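PDB 5AQ1: glucose-6-phosphate dehydrogenase from Trypanosoma cruzi, which catalyses the NADP-dependent oxidation of glucose 6-phosphate to 6-phosphogluconolactone, the entry step of the pentose phosphate pathway, which supplies NADPH. Local coordinates for residues Gly113-Asp118 with Val156-Gly161; Gly214-Gln219 with Val436-Ala441; Leu410-Pro415 with Asp420-Glu425. All blocks are in the same frame, centred on the assembly; numbering follows the deposited sequence.

Interaction 1: Gly113-Asp118 with Val156-Gly161. With NDP (NADPH dihydro-nicotinamide-adenine-dinucleotide phosphate), chain G.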
# COMPACT_ATOMS: atom_id res chain seq x y z
N GLY B 113 5.65 4.70 61.82
CA GLY B 113 5.04 6.03 61.75
C GLY B 113 3.67 6.00 61.09
O GLY B 113 3.32 5.03 60.41
N SER B 114 2.90 7.07 61.29
CA SER B 114 1.58 7.21 60.68
C SER B 114 1.66 7.76 59.25
O SER B 114 2.73 8.16 58.79
CB SER B 114 0.71 8.11 61.53
OG SER B 114 1.12 9.46 61.40
N TYR B 115 0.52 7.80 58.58
CA TYR B 115 0.43 8.26 57.19
C TYR B 115 -0.21 9.66 57.08
O TYR B 115 -0.44 10.14 55.96
CB TYR B 115 -0.38 7.26 56.36
CG TYR B 115 0.19 5.86 56.34
CD1 TYR B 115 1.51 5.63 55.94
CD2 TYR B 115 -0.58 4.76 56.71
CE1 TYR B 115 2.03 4.35 55.92
CE2 TYR B 115 -0.06 3.48 56.69
CZ TYR B 115 1.24 3.28 56.30
OH TYR B 115 1.75 2.00 56.28
N ASP B 116 -0.48 10.30 58.21
CA ASP B 116 -1.16 11.61 58.22
C ASP B 116 -0.46 12.70 59.06
O ASP B 116 -0.50 13.87 58.69
CB ASP B 116 -2.62 11.45 58.67
CG ASP B 116 -2.76 10.78 60.03
OD1 ASP B 116 -1.76 10.23 60.55
OD2 ASP B 116 -3.87 10.79 60.59
N ARG B 117 0.17 12.32 60.17
CA ARG B 117 0.80 13.29 61.08
C ARG B 117 2.12 13.86 60.54
O ARG B 117 3.02 13.10 60.19
CB ARG B 117 1.05 12.65 62.44
CG ARG B 117 -0.20 12.36 63.24
CD ARG B 117 0.11 11.54 64.48
NE ARG B 117 0.61 12.40 65.55
CZ ARG B 117 1.87 12.48 65.99
NH1 ARG B 117 2.86 11.75 65.47
NH2 ARG B 117 2.16 13.32 66.98
N ASP B 118 2.22 15.18 60.52
CA ASP B 118 3.42 15.88 60.03
C ASP B 118 4.66 15.58 60.87
O ASP B 118 5.78 15.64 60.36
CB ASP B 118 3.19 17.40 60.00
CG ASP B 118 2.30 17.84 58.84
OD1 ASP B 118 2.22 17.13 57.81
OD2 ASP B 118 1.69 18.92 58.97
N VAL B 156 -3.68 10.51 49.34
CA VAL B 156 -3.52 11.96 49.25
C VAL B 156 -2.85 12.53 50.50
O VAL B 156 -1.98 13.40 50.40
CB VAL B 156 -4.88 12.67 49.02
CG1 VAL B 156 -4.71 14.18 49.00
CG2 VAL B 156 -5.51 12.20 47.71
N GLY B 157 -3.23 12.02 51.67
CA GLY B 157 -2.62 12.42 52.94
C GLY B 157 -1.12 12.17 52.99
O GLY B 157 -0.36 12.99 53.50
N VAL B 158 -0.70 11.03 52.44
CA VAL B 158 0.72 10.68 52.38
C VAL B 158 1.47 11.58 51.41
O VAL B 158 2.59 12.01 51.69
CB VAL B 158 0.93 9.21 51.98
CG1 VAL B 158 2.40 8.90 51.73
CG2 VAL B 158 0.40 8.30 53.07
N CYS B 159 0.86 11.86 50.26
CA CYS B 159 1.43 12.78 49.29
C CYS B 159 1.60 14.19 49.87
O CYS B 159 2.61 14.85 49.62
CB CYS B 159 0.57 12.82 48.02
SG CYS B 159 0.60 11.29 47.05
N ARG B 160 0.63 14.63 50.66
CA ARG B 160 0.70 15.95 51.30
C ARG B 160 1.81 16.02 52.34
O ARG B 160 2.54 17.01 52.41
CB ARG B 160 -0.64 16.33 51.93
CG ARG B 160 -1.65 16.83 50.92
CD ARG B 160 -2.99 17.17 51.54
NE ARG B 160 -3.98 17.46 50.50
CZ ARG B 160 -5.30 17.48 50.67
NH1 ARG B 160 -5.84 17.21 51.86
NH2 ARG B 160 -6.09 17.75 49.64
N GLY B 161 1.93 14.98 53.16
CA GLY B 161 2.97 14.90 54.18
C GLY B 161 4.37 14.87 53.59
O GLY B 161 5.27 15.57 54.07
PA NDP G . -2.39 -3.94 51.72
O1A NDP G . -3.87 -4.11 51.99
O2A NDP G . -1.45 -5.11 51.94
O5B NDP G . -1.91 -2.66 52.57
C5B NDP G . -0.55 -2.24 52.51
C4B NDP G . -0.09 -1.72 53.86
O4B NDP G . -0.75 -0.47 54.10
C3B NDP G . -0.42 -2.63 55.04
O3B NDP G . 0.66 -3.49 55.41
C2B NDP G . -0.74 -1.66 56.15
O2B NDP G . 0.45 -1.36 56.88
C1B NDP G . -1.22 -0.40 55.45
N9A NDP G . -2.71 -0.33 55.52
C8A NDP G . -3.59 -1.29 55.17
N7A NDP G . -4.87 -0.87 55.37
C5A NDP G . -4.80 0.38 55.85
C6A NDP G . -5.77 1.42 56.28
N6A NDP G . -7.10 1.17 56.22
N1A NDP G . -5.28 2.61 56.72
C2A NDP G . -3.96 2.86 56.78
N3A NDP G . -3.03 1.96 56.41
C4A NDP G . -3.38 0.74 55.95
O3 NDP G . -2.19 -3.34 50.24
PN NDP G . -1.36 -4.11 49.09
O1N NDP G . 0.09 -4.27 49.49
O2N NDP G . -2.15 -5.32 48.66
O5D NDP G . -1.41 -3.02 47.90
C5D NDP G . -0.75 -1.76 48.00
C4D NDP G . -1.15 -0.89 46.82
O4D NDP G . -0.77 -1.52 45.59
C3D NDP G . -2.66 -0.69 46.76
O3D NDP G . -2.97 0.65 46.39
C2D NDP G . -3.12 -1.66 45.69
O2D NDP G . -4.33 -1.22 45.05
C1D NDP G . -1.91 -1.74 44.76
N1N NDP G . -1.86 -3.03 44.05
C2N NDP G . -1.39 -4.13 44.65
C3N NDP G . -1.34 -5.36 44.00
C7N NDP G . -0.80 -6.58 44.69
O7N NDP G . -0.18 -7.40 44.04
N7N NDP G . -1.01 -6.75 46.00
C4N NDP G . -1.81 -5.49 42.57
C5N NDP G . -2.29 -4.23 42.03
C6N NDP G . -2.30 -3.06 42.78
P2B NDP G . 0.44 -0.80 58.39
O1X NDP G . -0.88 -1.21 58.98
O2X NDP G . 1.63 -1.52 58.99
O3X NDP G . 0.61 0.70 58.25
O HOH W 1 4.88 17.14 56.40

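Interaction 2: Gly214-Gln219 with Val436-Ala441. With BG6 (6-O-phosphono-beta-D-glucopyranose), chain F.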
# COMPACT_ATOMS: atom_id res chain seq x y z
N GLY B 214 6.10 -3.50 32.35
CA GLY B 214 7.41 -4.06 32.68
C GLY B 214 7.61 -5.49 32.19
O GLY B 214 8.69 -6.07 32.39
N LYS B 215 6.59 -6.06 31.56
CA LYS B 215 6.65 -7.44 31.06
C LYS B 215 7.38 -7.49 29.72
O LYS B 215 7.13 -6.66 28.85
CB LYS B 215 5.25 -8.03 30.93
CG LYS B 215 4.54 -8.24 32.25
CD LYS B 215 3.29 -9.09 32.10
CE LYS B 215 2.50 -9.18 33.40
NZ LYS B 215 3.21 -9.98 34.43
N GLU B 216 8.26 -8.47 29.58
CA GLU B 216 9.15 -8.58 28.42
C GLU B 216 8.44 -8.35 27.09
O GLU B 216 8.86 -7.51 26.29
CB GLU B 216 9.84 -9.95 28.40
CG GLU B 216 10.82 -10.16 27.26
CD GLU B 216 12.01 -9.21 27.31
OE1 GLU B 216 12.51 -8.93 28.43
OE2 GLU B 216 12.45 -8.76 26.23
N MET B 217 7.37 -9.10 26.85
CA MET B 217 6.71 -9.08 25.54
C MET B 217 5.88 -7.83 25.30
O MET B 217 5.61 -7.48 24.15
CB MET B 217 5.86 -10.34 25.35
CG MET B 217 6.62 -11.65 25.51
SD MET B 217 8.18 -11.76 24.61
CE MET B 217 7.60 -11.67 22.92
N VAL B 218 5.48 -7.14 26.37
CA VAL B 218 4.80 -5.86 26.25
C VAL B 218 5.82 -4.77 25.91
O VAL B 218 5.55 -3.91 25.07
CB VAL B 218 4.01 -5.50 27.53
CG1 VAL B 218 3.35 -4.13 27.41
CG2 VAL B 218 2.96 -6.56 27.82
N GLN B 219 6.98 -4.82 26.56
CA GLN B 219 8.10 -3.91 26.24
C GLN B 219 8.59 -4.05 24.79
O GLN B 219 9.10 -3.10 24.21
CB GLN B 219 9.28 -4.14 27.19
CG GLN B 219 9.03 -3.71 28.62
CD GLN B 219 10.27 -3.81 29.49
OE1 GLN B 219 10.78 -4.91 29.74
NE2 GLN B 219 10.76 -2.66 29.96
N VAL B 436 18.29 -17.20 29.39
CA VAL B 436 18.21 -16.14 30.41
C VAL B 436 16.89 -16.23 31.15
O VAL B 436 15.87 -16.59 30.57
CB VAL B 436 18.36 -14.72 29.81
CG1 VAL B 436 19.55 -14.63 28.87
CG2 VAL B 436 17.09 -14.28 29.08
N THR B 437 16.90 -15.88 32.43
CA THR B 437 15.67 -15.81 33.21
C THR B 437 15.13 -14.38 33.13
O THR B 437 15.81 -13.42 33.50
CB THR B 437 15.88 -16.19 34.68
OG1 THR B 437 16.74 -17.33 34.77
CG2 THR B 437 14.54 -16.51 35.35
N LEU B 438 13.91 -14.25 32.63
CA LEU B 438 13.32 -12.95 32.44
C LEU B 438 12.84 -12.40 33.78
O LEU B 438 12.26 -13.13 34.58
CB LEU B 438 12.16 -13.04 31.45
CG LEU B 438 12.55 -13.57 30.07
CD1 LEU B 438 11.28 -13.86 29.30
CD2 LEU B 438 13.45 -12.62 29.29
N PRO B 439 13.10 -11.11 34.02
CA PRO B 439 12.79 -10.50 35.30
C PRO B 439 11.30 -10.26 35.49
O PRO B 439 10.56 -10.15 34.52
CB PRO B 439 13.52 -9.16 35.22
CG PRO B 439 13.47 -8.82 33.78
CD PRO B 439 13.67 -10.13 33.08
N ASP B 440 10.87 -10.18 36.75
CA ASP B 440 9.53 -9.73 37.07
C ASP B 440 9.35 -8.30 36.56
O ASP B 440 10.32 -7.54 36.47
CB ASP B 440 9.31 -9.79 38.58
CG ASP B 440 7.92 -9.34 38.98
OD1 ASP B 440 6.95 -10.06 38.66
OD2 ASP B 440 7.80 -8.27 39.62
N ALA B 441 8.12 -7.94 36.24
CA ALA B 441 7.81 -6.60 35.74
C ALA B 441 8.40 -5.47 36.59
O ALA B 441 8.93 -4.49 36.07
CB ALA B 441 6.30 -6.42 35.63
C1 BG6 F . -3.32 -6.75 39.19
C2 BG6 F . -4.83 -6.92 39.32
O1 BG6 F . -3.00 -5.42 38.75
O5 BG6 F . -2.81 -7.69 38.23
C3 BG6 F . -5.15 -8.35 39.71
O2 BG6 F . -5.35 -6.01 40.29
C4 BG6 F . -4.55 -9.29 38.68
O3 BG6 F . -6.56 -8.57 39.80
C5 BG6 F . -3.04 -9.05 38.60
O4 BG6 F . -4.83 -10.64 39.03
C6 BG6 F . -2.39 -9.99 37.59
O6 BG6 F . -1.02 -9.64 37.38
P BG6 F . -0.02 -10.66 36.65
O1P BG6 F . -0.70 -10.98 35.33
O2P BG6 F . 1.26 -9.89 36.48
O3P BG6 F . 0.06 -11.82 37.61
O HOH W 2 5.76 -10.07 35.61
O HOH W 3 10.15 -9.74 31.73

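Interaction 3: Leu410-Pro415 with Asp420-Glu425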
# COMPACT_ATOMS: atom_id res chain seq x y z
N LEU B 410 0.84 -19.25 9.78
CA LEU B 410 0.63 -19.16 8.34
C LEU B 410 0.36 -20.52 7.72
O LEU B 410 0.44 -21.55 8.40
CB LEU B 410 1.81 -18.45 7.66
CG LEU B 410 3.24 -18.65 8.17
CD1 LEU B 410 3.64 -20.11 8.19
CD2 LEU B 410 4.22 -17.86 7.32
N THR B 411 0.01 -20.52 6.44
CA THR B 411 -0.27 -21.74 5.70
C THR B 411 0.97 -22.19 4.92
O THR B 411 1.69 -21.36 4.36
CB THR B 411 -1.46 -21.54 4.75
OG1 THR B 411 -2.62 -21.21 5.52
CG2 THR B 411 -1.73 -22.79 3.93
N ALA B 412 1.21 -23.49 4.91
CA ALA B 412 2.32 -24.07 4.17
C ALA B 412 1.90 -25.40 3.56
O ALA B 412 0.87 -25.96 3.93
CB ALA B 412 3.52 -24.27 5.10
N LYS B 413 2.71 -25.89 2.63
CA LYS B 413 2.50 -27.21 2.05
C LYS B 413 2.73 -28.27 3.13
O LYS B 413 3.67 -28.15 3.91
CB LYS B 413 3.47 -27.43 0.88
CG LYS B 413 3.38 -28.80 0.22
CD LYS B 413 4.59 -29.06 -0.65
CE LYS B 413 4.67 -30.52 -1.06
NZ LYS B 413 5.08 -31.40 0.08
N THR B 414 1.86 -29.28 3.18
CA THR B 414 2.06 -30.40 4.10
C THR B 414 3.34 -31.13 3.75
O THR B 414 3.49 -31.59 2.61
CB THR B 414 0.90 -31.41 4.06
OG1 THR B 414 0.62 -31.77 2.71
CG2 THR B 414 -0.35 -30.82 4.69
N PRO B 415 4.27 -31.25 4.70
CA PRO B 415 5.57 -31.88 4.44
C PRO B 415 5.45 -33.29 3.86
O PRO B 415 4.66 -34.08 4.34
CB PRO B 415 6.21 -31.96 5.82
CG PRO B 415 5.57 -30.88 6.61
CD PRO B 415 4.17 -30.78 6.10
N ASP B 420 -0.75 -31.01 -0.18
CA ASP B 420 -1.90 -30.44 0.51
C ASP B 420 -1.42 -29.23 1.30
O ASP B 420 -0.25 -28.88 1.25
CB ASP B 420 -2.48 -31.51 1.45
CG ASP B 420 -3.95 -31.29 1.79
OD1 ASP B 420 -4.48 -30.18 1.55
OD2 ASP B 420 -4.57 -32.24 2.30
N THR B 421 -2.32 -28.57 2.02
CA THR B 421 -1.95 -27.46 2.89
C THR B 421 -2.28 -27.75 4.35
O THR B 421 -3.12 -28.59 4.67
CB THR B 421 -2.65 -26.15 2.48
OG1 THR B 421 -4.07 -26.31 2.61
CG2 THR B 421 -2.30 -25.77 1.05
N HIS B 422 -1.59 -27.03 5.24
CA HIS B 422 -1.84 -27.08 6.68
C HIS B 422 -1.38 -25.76 7.29
O HIS B 422 -0.57 -25.05 6.70
CB HIS B 422 -1.09 -28.26 7.32
CG HIS B 422 0.38 -28.03 7.50
ND1 HIS B 422 1.23 -27.78 6.44
CD2 HIS B 422 1.15 -28.00 8.61
CE1 HIS B 422 2.46 -27.61 6.90
NE2 HIS B 422 2.43 -27.75 8.21
N GLN B 423 -1.90 -25.44 8.47
CA GLN B 423 -1.44 -24.26 9.20
C GLN B 423 -0.26 -24.63 10.10
O GLN B 423 -0.30 -25.66 10.78
CB GLN B 423 -2.58 -23.61 9.99
CG GLN B 423 -2.15 -22.39 10.80
CD GLN B 423 -3.29 -21.39 11.03
OE1 GLN B 423 -4.15 -21.57 11.91
NE2 GLN B 423 -3.30 -20.31 10.23
N THR B 424 0.77 -23.80 10.08
CA THR B 424 1.98 -24.01 10.88
C THR B 424 2.41 -22.66 11.49
O THR B 424 1.65 -21.70 11.44
CB THR B 424 3.10 -24.66 10.03
OG1 THR B 424 4.23 -24.95 10.86
CG2 THR B 424 3.52 -23.76 8.87
N GLU B 425 3.61 -22.59 12.07
CA GLU B 425 4.11 -21.35 12.69
C GLU B 425 5.59 -21.12 12.42
O GLU B 425 6.36 -22.06 12.26
CB GLU B 425 3.94 -21.36 14.21
CG GLU B 425 2.61 -21.85 14.73
CD GLU B 425 2.53 -23.36 14.81
OE1 GLU B 425 3.56 -24.00 15.13
OE2 GLU B 425 1.45 -23.92 14.55

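Interaction 1: Gly113-Asp118 with Val156-Gly161
Tyr115 sets its CG anti to its own carbonyl carbon (chi1 -59°), and Val158 does the same with its CG2 branch. With these torsions the two side chains lie side by side and point the same way. Val158 CG2 touches Tyr115 CB at 3.5 Å and lies equally near Tyr115 O. It approaches the tyrosine ring obliquely. The backbone of helix 155-165 comes in next to it, with Gly157 C 3.7 Å from Tyr115 O. Further along the helix one water joins the two segments. It donates to Asp118 OD1 at 3.0 Å and to Gly161 O at 2.8 Å. Leu150 packs against both Tyr115 and Val158. The contact thus joins the loop after strand 108-112 to helix 155-165 in the dinucleotide-binding domain. From the loop, the tyrosine ring extends toward the bound NADPH. Tyr115 OH donates a hydrogen bond of 2.6 Å to NDP O3X, a phosphate oxygen on the adenosine ribose. That oxygen lies at the ring edge, near its plane. Arg73 and Ser74 also hydrogen-bond NADPH. NADPH carries this 2'-phosphate and NADH does not, so the hydroxyl bond is consistent with a part in cofactor recognition, while Val158 CG2 packs against the CB of the same tyrosine.

Interaction 2: Gly214-Gln219 with Val436-Ala441
The contact includes part of the glucose 6-phosphate site, through Lys215. Here the turn leading into helix 216-219 meets the loop before helix 441-451. Gly214 and Ala441 come nearest in the backbone register, their CA atoms 4.0 Å apart. Ala441 CA directs a nearly straight CH...O contact at Gly214 O (3.5 Å, 164° at the hydrogen). Ala441 CB lies against the Gly214 backbone. The Lys215 CB points away from the loop, but Lys215 CG passes 4.2 Å from Ala441 CB; the chain is extended up to a bend at chi4 (-69°). Lys215 NZ donates to BG6 O2P, a substrate phosphate oxygen, at 2.8 Å, and also to Gln401. A water accepts from Lys215 NZ and from Ala441 N. A second water donates to Pro439 O at 2.8 Å; its bond from Glu216 N is weak. Glu216 and Leu438 cross at about a right angle. Leu438 CD2 rests 3.9 Å from Glu216 OE1 and also near Glu216 CG. The same OE1 takes a salt bridge from Lys413 of the second subunit and a hydrogen bond from its Gly416. Neighbouring residues thus face different partners: Lys215 the substrate phosphate, where positive charge would probably be favourable, and Glu216 the subunit interface.

Interaction 3: Leu410-Pro415 with Asp420-Glu425
His422 and Pro415 cross at about a right angle at the turn end of the hairpin formed by strands 405-413 and 421-429. Pro415 CD approaches His422 CE1 obliquely at 3.7 Å. With CG between the backbone N and the carbonyl carbon (chi1 76°), the imidazole is carried toward the 410-415 segment. Lys413 O lies at the ring edge, near its plane, 3.3 Å from His422 CE1. His422 ND1 adds a weak bond to Ala412 O, which already accepts from His422 N. Thr414 CG2 packs against His422 CB at 3.7 Å. On the same face of the sheet as His422, Leu410 and Thr424 lie side by side and point the same way. Thr424 CG2 meets Leu410 CD1 at 3.7 Å and Ala412 CB at 3.8 Å. Thr411 lies on the opposite face with Gln423, and its CG2 touches Thr421 CB. The backbones are paired antiparallel. Leu410 and Thr424 form one hydrogen-bonded pair, and Ala412 and His422 form the next. The bond from Thr424 N to Leu410 O is nearly straight (2.8 Å, 174° at the hydrogen). Beyond the last bridge, Thr414 N donates to Asp420 O at 2.9 Å, from above the carbonyl plane. The second subunit meets the hairpin: its Tyr434 packs on Pro415, its Asn228 bonds Thr411 N, and its Phe231 packs on Leu410. The links to it are thus polar as well as apolar: Lys413 and Glu425 form salt bridges with its Glu216 and Arg433, and His422 NE2 is hydrogen-bonded to its Tyr434 OH.

In the fold
Interactions 1 and 2 are mostly buried, and each includes a residue bonded to a ligand phosphate, the 2'-phosphate of NADPH in one and the substrate phosphate in the other. Interaction 3 is partly buried, with its centre about 36 Å from that of the chain. Interaction 1 stays within the dinucleotide-binding domain, whereas interaction 2 brings together parts of the NAD-binding and C-terminal domains. Interaction 3 lies within one hairpin, nested in the long loop that interaction 2 closes. Only interaction 3 has direct hydrogen bonds between its segments; the other two rely on close packing and bridging waters. Interactions 2 and 3 both touch the second subunit, where Glu216 of interaction 2 in one copy faces Lys413 of interaction 3 in the other.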